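Lactate dehydrogenase (PDB 6CT6) probably catalyses the reversible reduction of pyruvate to lactate with NADH as the hydride donor. Local coordinates at residues G116-Y121 / E143-P148; A156-S161 / K261-V266; M182-H187 / G283-I288. All coordinates share one frame; numbering follows the deposited sequence.

Interaction 1: G116-Y121 / E143-P148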
loop_
_atom_site.group_PDB
_atom_site.type_symbol
_atom_site.label_atom_id
_atom_site.label_comp_id
_atom_site.label_asym_id
_atom_site.label_seq_id
_atom_site.Cartn_x
_atom_site.Cartn_y
_atom_site.Cartn_z
ATOM N N GLY B 116 16.410 -12.181 19.735
ATOM C CA GLY B 116 16.125 -13.188 20.744
ATOM C C GLY B 116 14.781 -13.858 20.540
ATOM O O GLY B 116 14.619 -15.047 20.821
ATOM N N ALA B 117 13.790 -13.100 20.062
ATOM C CA ALA B 117 12.496 -13.694 19.749
ATOM C C ALA B 117 12.619 -14.701 18.611
ATOM O O ALA B 117 12.044 -15.793 18.668
ATOM C CB ALA B 117 11.491 -12.600 19.391
ATOM N N ILE B 118 13.370 -14.346 17.566
ATOM C CA ILE B 118 13.615 -15.272 16.462
ATOM C C ILE B 118 14.278 -16.544 16.974
ATOM O O ILE B 118 13.850 -17.661 16.658
ATOM C CB ILE B 118 14.466 -14.585 15.379
ATOM C CG1 ILE B 118 13.648 -13.497 14.679
ATOM C CG2 ILE B 118 14.993 -15.602 14.362
ATOM C CD1 ILE B 118 14.488 -12.519 13.896
ATOM N N LYS B 119 15.345 -16.393 17.763
ATOM C CA LYS B 119 16.032 -17.558 18.311
ATOM C C LYS B 119 15.060 -18.484 19.028
ATOM O O LYS B 119 15.191 -19.712 18.959
ATOM C CB LYS B 119 17.139 -17.112 19.269
ATOM C CG LYS B 119 17.871 -18.260 19.965
ATOM C CD LYS B 119 18.813 -17.754 21.044
ATOM C CE LYS B 119 20.056 -17.120 20.447
ATOM N NZ LYS B 119 20.982 -16.603 21.493
ATOM N N LYS B 120 14.067 -17.911 19.708
ATOM C CA LYS B 120 13.178 -18.706 20.545
ATOM C C LYS B 120 12.048 -19.342 19.743
ATOM O O LYS B 120 11.706 -20.507 19.976
ATOM C CB LYS B 120 12.601 -17.835 21.664
ATOM C CG LYS B 120 11.670 -18.586 22.606
ATOM C CD LYS B 120 11.183 -17.705 23.747
ATOM C CE LYS B 120 10.316 -18.491 24.720
ATOM N NZ LYS B 120 9.818 -17.642 25.837
ATOM N N TYR B 121 11.461 -18.608 18.797
ATOM C CA TYR B 121 10.216 -19.032 18.169
ATOM C C TYR B 121 10.352 -19.473 16.720
ATOM O O TYR B 121 9.534 -20.272 16.263
ATOM C CB TYR B 121 9.176 -17.908 18.250
ATOM C CG TYR B 121 8.720 -17.634 19.664
ATOM C CD1 TYR B 121 8.013 -18.591 20.378
ATOM C CD2 TYR B 121 8.999 -16.423 20.288
ATOM C CE1 TYR B 121 7.595 -18.357 21.672
ATOM C CE2 TYR B 121 8.584 -16.177 21.585
ATOM C CZ TYR B 121 7.881 -17.149 22.272
ATOM O OH TYR B 121 7.460 -16.919 23.564
ATOM N N GLU B 143 23.472 -11.587 15.600
ATOM C CA GLU B 143 24.173 -11.999 16.810
ATOM C C GLU B 143 23.194 -12.431 17.894
ATOM O O GLU B 143 23.417 -13.440 18.575
ATOM C CB GLU B 143 25.065 -10.859 17.297
ATOM C CG GLU B 143 26.170 -10.516 16.312
ATOM C CD GLU B 143 26.751 -9.132 16.521
ATOM O OE1 GLU B 143 26.309 -8.432 17.456
ATOM O OE2 GLU B 143 27.649 -8.743 15.745
ATOM N N ALA B 144 22.094 -11.693 18.057
ATOM C CA ALA B 144 21.114 -12.040 19.081
ATOM C C ALA B 144 20.323 -13.289 18.712
ATOM O O ALA B 144 19.917 -14.043 19.602
ATOM C CB ALA B 144 20.164 -10.867 19.315
ATOM N N ALA B 145 20.092 -13.523 17.421
ATOM C CA ALA B 145 19.304 -14.670 16.984
ATOM C C ALA B 145 20.152 -15.914 16.766
ATOM O O ALA B 145 19.655 -17.032 16.940
ATOM C CB ALA B 145 18.554 -14.336 15.691
ATOM N N ASN B 146 21.417 -15.743 16.386
ATOM C CA ASN B 146 22.331 -16.862 16.165
ATOM C C ASN B 146 21.871 -17.738 15.000
ATOM O O ASN B 146 22.021 -18.961 15.023
ATOM C CB ASN B 146 22.491 -17.699 17.436
ATOM C CG ASN B 146 23.698 -18.620 17.381
ATOM O OD1 ASN B 146 24.783 -18.217 16.961
ATOM N ND2 ASN B 146 23.509 -19.868 17.794
ATOM N N VAL B 147 21.309 -17.110 13.971
ATOM C CA VAL B 147 20.906 -17.830 12.762
ATOM C C VAL B 147 22.110 -17.959 11.836
ATOM O O VAL B 147 23.054 -17.161 11.935
ATOM C CB VAL B 147 19.743 -17.131 12.040
ATOM C CG1 VAL B 147 18.482 -17.172 12.889
ATOM C CG2 VAL B 147 20.115 -15.696 11.674
ATOM N N PRO B 148 22.123 -18.933 10.924
ATOM C CA PRO B 148 23.242 -19.041 9.981
ATOM C C PRO B 148 23.402 -17.772 9.156
ATOM O O PRO B 148 22.428 -17.088 8.833
ATOM C CB PRO B 148 22.856 -20.239 9.103
ATOM C CG PRO B 148 21.870 -21.013 9.913
ATOM C CD PRO B 148 21.137 -20.011 10.744
#

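Interaction 2: A156-S161 / K261-V266. With NAI (1,4-dihydronicotinamide adenine dinucleotide), chain D.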
loop_
_atom_site.group_PDB
_atom_site.type_symbol
_atom_site.label_atom_id
_atom_site.label_comp_id
_atom_site.label_asym_id
_atom_site.label_seq_id
_atom_site.Cartn_x
_atom_site.Cartn_y
_atom_site.Cartn_z
ATOM N N ALA B 156 18.434 -3.195 0.997
ATOM C CA ALA B 156 18.719 -1.807 0.664
ATOM C C ALA B 156 19.088 -1.666 -0.807
ATOM O O ALA B 156 18.557 -0.796 -1.506
ATOM C CB ALA B 156 19.837 -1.256 1.553
ATOM N N GLY B 157 19.983 -2.529 -1.288
ATOM C CA GLY B 157 20.489 -2.380 -2.645
ATOM C C GLY B 157 19.401 -2.451 -3.701
ATOM O O GLY B 157 19.452 -1.739 -4.707
ATOM N N MET B 158 18.405 -3.316 -3.495
ATOM C CA MET B 158 17.306 -3.406 -4.452
ATOM C C MET B 158 16.593 -2.067 -4.591
ATOM O O MET B 158 16.250 -1.652 -5.705
ATOM C CB MET B 158 16.323 -4.499 -4.027
ATOM C CG MET B 158 15.139 -4.678 -4.974
ATOM S SD MET B 158 15.661 -5.130 -6.640
ATOM C CE MET B 158 14.083 -5.486 -7.413
ATOM N N LEU B 159 16.369 -1.375 -3.472
ATOM C CA LEU B 159 15.730 -0.065 -3.512
ATOM C C LEU B 159 16.641 0.973 -4.154
ATOM O O LEU B 159 16.222 1.716 -5.048
ATOM C CB LEU B 159 15.347 0.371 -2.098
ATOM C CG LEU B 159 14.895 1.826 -1.931
ATOM C CD1 LEU B 159 13.542 2.059 -2.580
ATOM C CD2 LEU B 159 14.865 2.195 -0.467
ATOM N N ASP B 160 17.886 1.065 -3.681
ATOM C CA ASP B 160 18.823 2.020 -4.262
ATOM C C ASP B 160 19.024 1.749 -5.749
ATOM O O ASP B 160 19.045 2.683 -6.562
ATOM C CB ASP B 160 20.156 1.960 -3.513
ATOM C CG ASP B 160 20.041 2.441 -2.075
ATOM O OD1 ASP B 160 19.311 3.425 -1.837
ATOM O OD2 ASP B 160 20.674 1.832 -1.183
ATOM N N SER B 161 19.165 0.474 -6.123
ATOM C CA SER B 161 19.327 0.122 -7.530
ATOM C C SER B 161 18.093 0.493 -8.345
ATOM O O SER B 161 18.212 0.928 -9.499
ATOM C CB SER B 161 19.618 -1.371 -7.665
ATOM O OG SER B 161 20.836 -1.714 -7.025
ATOM N N LYS B 261 13.485 -18.858 -6.526
ATOM C CA LYS B 261 13.627 -18.208 -7.825
ATOM C C LYS B 261 15.087 -18.019 -8.220
ATOM O O LYS B 261 15.400 -17.975 -9.415
ATOM C CB LYS B 261 12.922 -16.852 -7.819
ATOM C CG LYS B 261 11.402 -16.910 -7.762
ATOM C CD LYS B 261 10.816 -15.501 -7.754
ATOM C CE LYS B 261 9.696 -15.331 -8.772
ATOM N NZ LYS B 261 10.168 -15.525 -10.171
ATOM N N LYS B 262 15.985 -17.903 -7.241
ATOM C CA LYS B 262 17.400 -17.638 -7.501
ATOM C C LYS B 262 17.586 -16.331 -8.270
ATOM O O LYS B 262 18.445 -16.219 -9.144
ATOM C CB LYS B 262 18.054 -18.807 -8.244
ATOM C CG LYS B 262 17.809 -20.157 -7.581
ATOM C CD LYS B 262 18.575 -21.291 -8.249
ATOM C CE LYS B 262 18.139 -22.650 -7.699
ATOM N NZ LYS B 262 18.354 -22.779 -6.225
ATOM N N ARG B 263 16.773 -15.331 -7.943
ATOM C CA ARG B 263 16.981 -14.005 -8.505
ATOM C C ARG B 263 18.150 -13.315 -7.812
ATOM O O ARG B 263 18.526 -13.644 -6.685
ATOM C CB ARG B 263 15.726 -13.139 -8.374
ATOM C CG ARG B 263 14.759 -13.265 -9.533
ATOM C CD ARG B 263 13.626 -12.255 -9.417
ATOM N NE ARG B 263 14.090 -10.878 -9.558
ATOM C CZ ARG B 263 13.283 -9.823 -9.638
ATOM N NH1 ARG B 263 11.968 -9.988 -9.600
ATOM N NH2 ARG B 263 13.788 -8.605 -9.762
ATOM N N LEU B 264 18.716 -12.334 -8.504
ATOM C CA LEU B 264 19.863 -11.586 -8.012
ATOM C C LEU B 264 19.392 -10.275 -7.392
ATOM O O LEU B 264 18.659 -9.509 -8.025
ATOM C CB LEU B 264 20.850 -11.319 -9.148
ATOM C CG LEU B 264 22.187 -10.684 -8.773
ATOM C CD1 LEU B 264 23.255 -11.148 -9.746
ATOM C CD2 LEU B 264 22.094 -9.166 -8.769
ATOM N N PHE B 265 19.822 -10.025 -6.157
ATOM C CA PHE B 265 19.509 -8.797 -5.435
ATOM C C PHE B 265 20.784 -8.262 -4.803
ATOM O O PHE B 265 21.505 -9.012 -4.137
ATOM C CB PHE B 265 18.475 -9.025 -4.323
ATOM C CG PHE B 265 17.166 -9.598 -4.791
ATOM C CD1 PHE B 265 16.159 -8.773 -5.263
ATOM C CD2 PHE B 265 16.928 -10.960 -4.713
ATOM C CE1 PHE B 265 14.948 -9.303 -5.673
ATOM C CE2 PHE B 265 15.719 -11.495 -5.120
ATOM C CZ PHE B 265 14.730 -10.667 -5.600
ATOM N N VAL B 266 21.058 -6.974 -4.991
ATOM C CA VAL B 266 22.053 -6.318 -4.148
ATOM C C VAL B 266 21.456 -6.219 -2.747
ATOM O O VAL B 266 20.465 -5.517 -2.536
ATOM C CB VAL B 266 22.446 -4.938 -4.686
ATOM C CG1 VAL B 266 23.505 -4.307 -3.785
ATOM C CG2 VAL B 266 22.951 -5.039 -6.117
HETATM P PA NAI D . 7.329 3.202 11.214
HETATM O O1A NAI D . 7.615 4.051 12.433
HETATM O O2A NAI D . 6.130 3.516 10.350
HETATM O O5B NAI D . 7.196 1.681 11.716
HETATM C C5B NAI D . 8.064 1.163 12.720
HETATM C C4B NAI D . 7.234 0.287 13.641
HETATM O O4B NAI D . 8.057 -0.528 14.479
HETATM C C3B NAI D . 6.350 1.112 14.572
HETATM O O3B NAI D . 4.977 0.810 14.314
HETATM C C2B NAI D . 6.756 0.690 15.971
HETATM O O2B NAI D . 5.654 0.630 16.878
HETATM C C1B NAI D . 7.336 -0.685 15.697
HETATM N N9A NAI D . 8.187 -1.242 16.771
HETATM C C8A NAI D . 8.951 -0.606 17.682
HETATM N N7A NAI D . 9.564 -1.514 18.491
HETATM C C5A NAI D . 9.179 -2.742 18.096
HETATM C C6A NAI D . 9.435 -4.140 18.495
HETATM N N6A NAI D . 10.257 -4.431 19.525
HETATM N N1A NAI D . 8.821 -5.123 17.797
HETATM C C2A NAI D . 7.997 -4.862 16.764
HETATM N N3A NAI D . 7.722 -3.617 16.352
HETATM C C4A NAI D . 8.272 -2.548 16.966
HETATM O O3 NAI D . 8.659 3.178 10.295
HETATM P PN NAI D . 8.730 2.680 8.757
HETATM O O1N NAI D . 8.414 3.851 7.857
HETATM O O2N NAI D . 7.954 1.390 8.621
HETATM O O5D NAI D . 10.304 2.367 8.620
HETATM C C5D NAI D . 10.874 1.327 9.405
HETATM C C4D NAI D . 12.391 1.284 9.278
HETATM O O4D NAI D . 12.791 1.054 7.920
HETATM C C3D NAI D . 13.020 2.601 9.704
HETATM O O3D NAI D . 14.166 2.324 10.512
HETATM C C2D NAI D . 13.428 3.249 8.401
HETATM O O2D NAI D . 14.518 4.161 8.541
HETATM C C1D NAI D . 13.794 2.019 7.589
HETATM N N1N NAI D . 13.906 2.200 6.136
HETATM C C2N NAI D . 14.842 1.454 5.547
HETATM C C3N NAI D . 15.073 1.489 4.189
HETATM C C7N NAI D . 16.162 0.609 3.649
HETATM O O7N NAI D . 16.616 -0.274 4.360
HETATM N N7N NAI D . 16.624 0.812 2.422
HETATM C C4N NAI D . 14.263 2.379 3.286
HETATM C C5N NAI D . 13.273 3.146 4.038
HETATM C C6N NAI D . 13.127 3.021 5.420
HETATM O O HOH W 1 18.150 -5.265 -1.162
#

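Interaction 3: M182-H187 / G283-I288. With NAI (1,4-dihydronicotinamide adenine dinucleotide), chain D; OXM (oxamic acid), chain F.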
loop_
_atom_site.group_PDB
_atom_site.type_symbol
_atom_site.label_atom_id
_atom_site.label_comp_id
_atom_site.label_asym_id
_atom_site.label_seq_id
_atom_site.Cartn_x
_atom_site.Cartn_y
_atom_site.Cartn_z
ATOM N N MET B 182 23.205 -1.255 -10.502
ATOM C CA MET B 182 23.517 -1.677 -9.143
ATOM C C MET B 182 24.053 -0.512 -8.325
ATOM O O MET B 182 24.856 0.289 -8.818
ATOM C CB MET B 182 24.539 -2.812 -9.139
ATOM C CG MET B 182 24.021 -4.106 -9.732
ATOM S SD MET B 182 25.226 -5.440 -9.626
ATOM C CE MET B 182 26.382 -4.927 -10.895
ATOM N N VAL B 183 23.596 -0.424 -7.076
ATOM C CA VAL B 183 24.167 0.456 -6.061
ATOM C C VAL B 183 24.655 -0.449 -4.937
ATOM O O VAL B 183 23.845 -1.111 -4.276
ATOM C CB VAL B 183 23.152 1.482 -5.535
ATOM C CG1 VAL B 183 23.801 2.383 -4.487
ATOM C CG2 VAL B 183 22.562 2.313 -6.667
ATOM N N ILE B 184 25.969 -0.484 -4.717
ATOM C CA ILE B 184 26.536 -1.359 -3.696
ATOM C C ILE B 184 27.047 -0.526 -2.526
ATOM O O ILE B 184 27.036 0.709 -2.567
ATOM C CB ILE B 184 27.661 -2.246 -4.266
ATOM C CG1 ILE B 184 28.831 -1.395 -4.777
ATOM C CG2 ILE B 184 27.118 -3.130 -5.379
ATOM C CD1 ILE B 184 30.088 -2.195 -5.080
ATOM N N GLY B 185 27.497 -1.206 -1.474
ATOM C CA GLY B 185 28.127 -0.541 -0.352
ATOM C C GLY B 185 27.198 -0.358 0.829
ATOM O O GLY B 185 26.403 -1.247 1.151
ATOM N N VAL B 186 27.297 0.789 1.481
ATOM C CA VAL B 186 26.474 1.099 2.642
ATOM C C VAL B 186 25.192 1.754 2.158
ATOM O O VAL B 186 25.207 2.551 1.213
ATOM C CB VAL B 186 27.228 2.017 3.626
ATOM C CG1 VAL B 186 27.393 3.425 3.044
ATOM C CG2 VAL B 186 26.508 2.071 4.965
ATOM N N HIS B 187 24.073 1.423 2.800
ATOM C CA HIS B 187 22.842 2.175 2.578
ATOM C C HIS B 187 22.983 3.492 3.330
ATOM O O HIS B 187 22.461 3.688 4.431
ATOM C CB HIS B 187 21.617 1.389 3.021
ATOM C CG HIS B 187 20.324 2.078 2.709
ATOM N ND1 HIS B 187 19.968 2.439 1.427
ATOM C CD2 HIS B 187 19.317 2.497 3.511
ATOM C CE1 HIS B 187 18.791 3.039 1.452
ATOM N NE2 HIS B 187 18.374 3.087 2.704
ATOM N N GLY B 283 26.410 -4.085 1.276
ATOM C CA GLY B 283 25.541 -4.267 0.128
ATOM C C GLY B 283 26.273 -4.795 -1.088
ATOM O O GLY B 283 27.049 -4.067 -1.713
ATOM N N VAL B 284 26.042 -6.061 -1.435
ATOM C CA VAL B 284 26.707 -6.687 -2.573
ATOM C C VAL B 284 25.700 -7.538 -3.339
ATOM O O VAL B 284 24.679 -7.968 -2.790
ATOM C CB VAL B 284 27.904 -7.556 -2.135
ATOM C CG1 VAL B 284 28.949 -6.703 -1.433
ATOM C CG2 VAL B 284 27.444 -8.689 -1.223
ATOM N N PRO B 285 25.976 -7.799 -4.616
ATOM C CA PRO B 285 25.094 -8.693 -5.382
ATOM C C PRO B 285 25.154 -10.121 -4.856
ATOM O O PRO B 285 26.231 -10.692 -4.676
ATOM C CB PRO B 285 25.635 -8.586 -6.813
ATOM C CG PRO B 285 27.030 -8.074 -6.673
ATOM C CD PRO B 285 27.022 -7.198 -5.462
ATOM N N CYS B 286 23.977 -10.696 -4.608
ATOM C CA CYS B 286 23.863 -12.062 -4.118
ATOM C C CYS B 286 22.665 -12.732 -4.778
ATOM O O CYS B 286 21.799 -12.072 -5.356
ATOM C CB CYS B 286 23.719 -12.107 -2.589
ATOM S SG CYS B 286 22.113 -11.567 -1.982
ATOM N N ILE B 287 22.622 -14.061 -4.678
ATOM C CA ILE B 287 21.551 -14.876 -5.245
ATOM C C ILE B 287 20.730 -15.449 -4.099
ATOM O O ILE B 287 21.278 -16.115 -3.210
ATOM C CB ILE B 287 22.102 -16.014 -6.124
ATOM C CG1 ILE B 287 23.001 -15.471 -7.241
ATOM C CG2 ILE B 287 20.952 -16.855 -6.694
ATOM C CD1 ILE B 287 22.300 -14.570 -8.237
ATOM N N ILE B 288 19.420 -15.217 -4.129
ATOM C CA ILE B 288 18.519 -15.684 -3.082
ATOM C C ILE B 288 17.645 -16.790 -3.655
ATOM O O ILE B 288 16.903 -16.573 -4.621
ATOM C CB ILE B 288 17.657 -14.546 -2.513
ATOM C CG1 ILE B 288 18.555 -13.447 -1.938
ATOM C CG2 ILE B 288 16.716 -15.094 -1.438
ATOM C CD1 ILE B 288 17.810 -12.243 -1.411
HETATM P PA NAI D . 7.329 3.202 11.214
HETATM O O1A NAI D . 7.615 4.051 12.433
HETATM O O2A NAI D . 6.130 3.516 10.350
HETATM O O5B NAI D . 7.196 1.681 11.716
HETATM C C5B NAI D . 8.064 1.163 12.720
HETATM C C4B NAI D . 7.234 0.287 13.641
HETATM O O4B NAI D . 8.057 -0.528 14.479
HETATM C C3B NAI D . 6.350 1.112 14.572
HETATM O O3B NAI D . 4.977 0.810 14.314
HETATM C C2B NAI D . 6.756 0.690 15.971
HETATM O O2B NAI D . 5.654 0.630 16.878
HETATM C C1B NAI D . 7.336 -0.685 15.697
HETATM N N9A NAI D . 8.187 -1.242 16.771
HETATM C C8A NAI D . 8.951 -0.606 17.682
HETATM N N7A NAI D . 9.564 -1.514 18.491
HETATM C C5A NAI D . 9.179 -2.742 18.096
HETATM C C6A NAI D . 9.435 -4.140 18.495
HETATM N N6A NAI D . 10.257 -4.431 19.525
HETATM N N1A NAI D . 8.821 -5.123 17.797
HETATM C C2A NAI D . 7.997 -4.862 16.764
HETATM N N3A NAI D . 7.722 -3.617 16.352
HETATM C C4A NAI D . 8.272 -2.548 16.966
HETATM O O3 NAI D . 8.659 3.178 10.295
HETATM P PN NAI D . 8.730 2.680 8.757
HETATM O O1N NAI D . 8.414 3.851 7.857
HETATM O O2N NAI D . 7.954 1.390 8.621
HETATM O O5D NAI D . 10.304 2.367 8.620
HETATM C C5D NAI D . 10.874 1.327 9.405
HETATM C C4D NAI D . 12.391 1.284 9.278
HETATM O O4D NAI D . 12.791 1.054 7.920
HETATM C C3D NAI D . 13.020 2.601 9.704
HETATM O O3D NAI D . 14.166 2.324 10.512
HETATM C C2D NAI D . 13.428 3.249 8.401
HETATM O O2D NAI D . 14.518 4.161 8.541
HETATM C C1D NAI D . 13.794 2.019 7.589
HETATM N N1N NAI D . 13.906 2.200 6.136
HETATM C C2N NAI D . 14.842 1.454 5.547
HETATM C C3N NAI D . 15.073 1.489 4.189
HETATM C C7N NAI D . 16.162 0.609 3.649
HETATM O O7N NAI D . 16.616 -0.274 4.360
HETATM N N7N NAI D . 16.624 0.812 2.422
HETATM C C4N NAI D . 14.263 2.379 3.286
HETATM C C5N NAI D . 13.273 3.146 4.038
HETATM C C6N NAI D . 13.127 3.021 5.420
HETATM C C1 OXM F . 15.622 5.548 3.545
HETATM N N1 OXM F . 14.934 6.608 4.269
HETATM O O1 OXM F . 16.286 4.758 4.134
HETATM C C2 OXM F . 15.494 5.449 2.022
HETATM O O2 OXM F . 16.521 5.312 1.310
HETATM O O3 OXM F . 14.361 5.500 1.476
#

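Interaction 1: G116-Y121 / E143-P148
Ile118 leads with its CG2 branch into the tightly packed, inner part of this contact. That methyl, anti to the backbone N, meets Ala145 CB at 4.0 Å and Val147 CG1 at 4.1 Å, and the isoleucine and valine side chains cross at about a right angle. All three residues are buried.

The solvent side belongs to Lys119, which lies along the C-terminal end of helix 134-145; the two backbones come nearest between Lys119 and Ala145. Lys119 CB packs on Ala145 O at 3.4 Å. CG leaves anti to the backbone N (chi1 177°), and the chain then bends at chi3 (-74°), which carries CE round to 3.2 Å from Ala144 O. The side chain is thus draped over two successive carbonyl oxygens with its methylenes, while NZ sits 3.4 Å from Ala144 O. Asn146, which leaves helical geometry with positive phi, touches Lys119 CE through its CB on this same side. Behind it, the loop is tied back to its own helix by the bond from Gln142 NE2 to Val147 O. Gly116 makes a loose end of its own, its N standing 4.0 Å from Ala144 O.

The two helices belong to the NAD-binding domain, a Rossmann-type fold, and strand 126-129 runs between them in sequence. Pro148, with no N-H, cannot give Ala144 O the usual i+4 helical bond. A lysine near these terminal carbonyls should therefore be electrostatically welcome at the negative end of the helix dipole, while the inner side is apolar.

Interaction 2: A156-S161 / K261-V266
Helix 157-161 runs almost square to strand 263-266, 84° between directions with the axes 7.2 Å apart, and the backbones come closest where Gly157 lies against Val266. With no side chain on Gly157, the valine can sit directly on the helix backbone, Val266 CB resting 3.8 Å from Gly157 CA. Its two methyls divide the work: CG1 covers the same glycine CA, and CG2 reaches 4.0 Å from Ser161 OG, one turn further along. A water bridges the backbones, donating to Val266 O at 2.7 Å and accepting from the amides of Ala156 and Met158, so that the first turn of the helix is tied to the strand without a side chain.

Met158 takes the other flank. A bend at chi2 (60°) brings its sulfur to the rim of the Phe265 ring, SD lying 3.9 Å from CD1 and 82° off the ring normal, a Met-aromatic contact made at the edge. The terminal methyl goes on to Arg263, CE lying 3.9 Å from NH2, and the two chains cross at about a right angle. Phe265 CE1 in turn lies over one face of that guanidinium, offset toward its rim. Val59 of the second subunit also packs on Met158.

Ser161 OG donates to Gly157 O at 2.7 Å from above the carbonyl plane, while Ser161 N reaches the same oxygen from the opposite face; OG is also bonded to Val183 N. On the far side of the helix, Leu159 CD2 lies 3.7 Å from the carboxamide N7N of NADH. This is the lactate/malate dehydrogenase fold at its junction: the Rossmann-type domain hands over to the C-terminal domain at this helix, with cofactor and substrate analogue bound alongside.

Interaction 3: M182-H187 / G283-I288
Two residues beyond the Gly185-Gly283 pairing, the flat imidazole of His187 meets both ligands: the carboxamide N7N of NADH lies over one face, nearest to NE2 at 2.9 Å, while O1 of oxamate sits at the edge, in the ring plane. There His187 NE2 donates to O1 at 3.0 Å in a fairly straight bond. At the other side of the ring ND1 is bonded to Asp160 OD2, so the two ring nitrogens together fix how the imidazole is turned.

The chain carrying this histidine is joined to strand 283-288 by a single antiparallel hydrogen-bonded pair. Gly185 N donates to Gly283 O at 2.9 Å, nearly linear at 170° and on a lone pair in the carbonyl plane. The return bond, Gly283 N to Gly185 O, is 2.8 Å long but more bent, at 144°, with the donor tilted from the plane. Both partners are glycines, and Gly185 CA comes within 4.6 Å of Gly283 CA; Gly185 has positive phi (100°).

Ile184 flanks the pair. Its CG1 stands between the backbone N and the carbonyl carbon, leaving CG2 to reach Pro285 CD at 4.1 Å, and its CB presses to 3.2 Å from Gly283 O. Further along, Met182 SD meets Pro285 CB at 4.2 Å.

Two backbone bonds with an apolar flank thus join the end of strand 179-184, of the small antiparallel sheet, to strand 281-289 of the large mixed one. The Asp160-His187 pair matches that of other lactate dehydrogenases, and the bond from His187 to oxamate, a pyruvate analogue, is consistent with a role in polarising the substrate carbonyl.

From the N terminus, interaction 1 comes first: it closes a short loop between helices 104-121 and 134-145 within the NAD-binding domain, and it is finished before the others begin. Interaction 2 then opens at 156-161 and interaction 3 at 182-187; they close in the same order, at 261-266 and 283-288, so their long loops cross. Their centres are only about 7 Å apart, and they meet directly at neighbouring strands 263-272 and 281-289, where Phe265 pairs with Cys286. Both touch the bound NADH. Interaction 1 lies about 24 Å, centre to centre, from each of them, whereas the crossed pair ties helix 157-172 and strand 179-184 to the C-terminal part of the large sheet.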